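Long-range contact in vascular protein tyrosine phosphatase 1 (Rattus norvegicus, PDB 3I36), which probably removes phosphate from phosphotyrosine in proteins through its cytoplasmic catalytic domain, as a receptor-type phosphatase of the cell membrane: residues Pro106-Lys111 and Ile261-Asn266. Sequence-based numbering, arbitrary orientation. Where two conformers were deposited one is given.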
loop_
_atom_site.group_PDB
_atom_site.type_symbol
_atom_site.label_atom_id
_atom_site.label_comp_id
_atom_site.label_asym_id
_atom_site.label_seq_id
_atom_site.Cartn_x
_atom_site.Cartn_y
_atom_site.Cartn_z
ATOM N N PRO A 106 3.184 -8.576 3.941
ATOM C CA PRO A 106 2.225 -9.660 4.083
ATOM C C PRO A 106 0.806 -9.126 4.097
ATOM O O PRO A 106 0.490 -8.013 4.575
ATOM C CB PRO A 106 2.588 -10.275 5.443
ATOM C CG PRO A 106 4.053 -9.875 5.634
ATOM C CD PRO A 106 4.101 -8.491 5.089
ATOM N N GLY A 107 -0.070 -9.953 3.558
ATOM C CA GLY A 107 -1.477 -9.731 3.735
ATOM C C GLY A 107 -1.969 -10.810 4.666
ATOM O O GLY A 107 -1.195 -11.540 5.297
ATOM N N TYR A 108 -3.274 -10.919 4.744
ATOM C CA TYR A 108 -3.869 -11.948 5.570
ATOM C C TYR A 108 -3.442 -13.347 5.119
ATOM O O TYR A 108 -3.181 -14.217 5.942
ATOM C CB TYR A 108 -5.379 -11.817 5.518
ATOM C CG TYR A 108 -6.063 -12.788 6.440
ATOM C CD1 TYR A 108 -6.134 -12.533 7.796
ATOM C CD2 TYR A 108 -6.633 -13.950 5.952
ATOM C CE1 TYR A 108 -6.753 -13.413 8.654
ATOM C CE2 TYR A 108 -7.287 -14.839 6.809
ATOM C CZ TYR A 108 -7.331 -14.560 8.152
ATOM O OH TYR A 108 -7.952 -15.424 9.018
ATOM N N HIS A 109 -3.340 -13.543 3.810
ATOM C CA HIS A 109 -3.119 -14.870 3.245
ATOM C C HIS A 109 -1.673 -15.268 3.000
ATOM O O HIS A 109 -1.320 -16.443 3.138
ATOM C CB HIS A 109 -3.947 -15.037 1.978
ATOM C CG HIS A 109 -5.413 -14.949 2.238
ATOM N ND1 HIS A 109 -6.133 -13.789 2.052
ATOM C CD2 HIS A 109 -6.284 -15.859 2.733
ATOM C CE1 HIS A 109 -7.392 -13.998 2.392
ATOM N NE2 HIS A 109 -7.510 -15.245 2.809
ATOM N N SER A 110 -0.826 -14.317 2.638
ATOM C CA SER A 110 0.539 -14.697 2.337
ATOM C C SER A 110 1.489 -13.537 2.507
ATOM O O SER A 110 1.086 -12.379 2.548
ATOM C CB SER A 110 0.652 -15.213 0.909
ATOM O OG SER A 110 0.989 -14.124 0.053
ATOM N N LYS A 111 2.762 -13.884 2.596
ATOM C CA LYS A 111 3.815 -12.939 2.882
ATOM C C LYS A 111 3.971 -11.958 1.728
ATOM O O LYS A 111 4.564 -10.899 1.875
ATOM C CB LYS A 111 5.118 -13.714 3.103
ATOM C CG LYS A 111 6.293 -12.882 3.575
ATOM C CD LYS A 111 7.512 -13.761 3.862
ATOM C CE LYS A 111 8.321 -14.048 2.607
ATOM N NZ LYS A 111 9.611 -14.729 2.938
ATOM N N ILE A 261 -9.926 -6.659 7.928
ATOM C CA ILE A 261 -11.233 -7.131 7.483
ATOM C C ILE A 261 -11.227 -8.642 7.352
ATOM O O ILE A 261 -12.155 -9.319 7.802
ATOM C CB ILE A 261 -11.662 -6.472 6.164
ATOM C CG1 ILE A 261 -11.926 -4.970 6.399
ATOM C CG2 ILE A 261 -12.878 -7.184 5.582
ATOM C CD1 ILE A 261 -12.096 -4.162 5.099
ATOM N N TYR A 262 -10.171 -9.192 6.762
ATOM C CA TYR A 262 -10.099 -10.648 6.674
ATOM C C TYR A 262 -10.128 -11.279 8.056
ATOM O O TYR A 262 -10.818 -12.265 8.285
ATOM C CB TYR A 262 -8.832 -11.083 5.984
ATOM C CG TYR A 262 -8.909 -11.049 4.485
ATOM C CD1 TYR A 262 -9.806 -11.858 3.799
ATOM C CD2 TYR A 262 -8.057 -10.238 3.750
ATOM C CE1 TYR A 262 -9.866 -11.844 2.422
ATOM C CE2 TYR A 262 -8.098 -10.220 2.371
ATOM C CZ TYR A 262 -9.005 -11.024 1.708
ATOM O OH TYR A 262 -9.036 -11.014 0.335
ATOM N N GLN A 263 -9.349 -10.706 8.964
ATOM C CA GLN A 263 -9.239 -11.164 10.344
ATOM C C GLN A 263 -10.623 -11.203 10.984
ATOM O O GLN A 263 -11.029 -12.177 11.605
ATOM C CB GLN A 263 -8.379 -10.152 11.101
ATOM C CG GLN A 263 -7.239 -10.707 11.919
ATOM C CD GLN A 263 -6.259 -9.613 12.330
ATOM O OE1 GLN A 263 -6.660 -8.521 12.743
ATOM N NE2 GLN A 263 -4.972 -9.902 12.220
ATOM N N ILE A 264 -11.332 -10.081 10.854
ATOM C CA ILE A 264 -12.675 -9.957 11.401
ATOM C C ILE A 264 -13.579 -11.014 10.783
ATOM O O ILE A 264 -14.292 -11.730 11.479
ATOM C CB ILE A 264 -13.267 -8.561 11.090
ATOM C CG1 ILE A 264 -12.657 -7.503 12.009
ATOM C CG2 ILE A 264 -14.795 -8.576 11.230
ATOM C CD1 ILE A 264 -12.937 -6.079 11.532
ATOM N N GLU A 265 -13.546 -11.104 9.463
ATOM C CA GLU A 265 -14.422 -12.016 8.734
ATOM C C GLU A 265 -14.108 -13.471 9.062
ATOM O O GLU A 265 -15.007 -14.272 9.260
ATOM C CB GLU A 265 -14.281 -11.773 7.228
ATOM C CG GLU A 265 -14.957 -10.499 6.809
ATOM C CD GLU A 265 -14.767 -10.163 5.343
ATOM O OE1 GLU A 265 -13.944 -10.818 4.669
ATOM O OE2 GLU A 265 -15.453 -9.233 4.880
ATOM N N ASN A 266 -12.823 -13.795 9.139
ATOM C CA ASN A 266 -12.406 -15.174 9.283
ATOM C C ASN A 266 -12.218 -15.656 10.706
ATOM O O ASN A 266 -12.299 -16.853 10.966
ATOM C CB ASN A 266 -11.133 -15.412 8.499
ATOM C CG ASN A 266 -11.357 -15.301 7.008
ATOM O OD1 ASN A 266 -12.350 -15.809 6.483
ATOM N ND2 ASN A 266 -10.449 -14.624 6.319
HETATM O O HOH W 1 -10.327 -15.449 3.447
#
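A single water joins His109 to Asn266: it lies 2.9 Å from NE2 of His109, in the plane of the imidazole, and accepts a hydrogen bond from ND2 of Asn266 at 3.0 Å. Beside this bridge the contact is aromatic. CE1 of His109 lies 3.3 Å from CE1 of Tyr262, over the face of that ring, an edge-to-face (T-shaped) pair with the planes at 84°. The second ring contact is made by Tyr108, whose CG stands anti to the backbone N (chi1 -176°), a torsion that carries the ring out to the helix. There CB of Tyr262 sits over the phenol, 3.6 Å from the ring centroid, as a CH-pi contact, while the two tyrosine rings, though nearly parallel, are slid too far apart to stack. Farther along, CE2 of Tyr108 lies 3.2 Å from ND2 of Asn266, an oblique close contact, and the hydroxyl is hydrogen-bonded to Glu267. With an alanine at Tyr108, CB of Tyr262 would probably lose its aromatic cover and Glu267 its phenol partner. Arg224 of helix 218-231 adds a cation-pi contact to Tyr262. The turn between strands 102-105 and 114-117 is joined to the end of helix 249-267, which follows the phosphate-binding loop, by ring contacts, one bridging water and the Tyr108–Glu267 hydrogen bond, a surface junction probably combining packed rings with polar ends met by water and carboxylate.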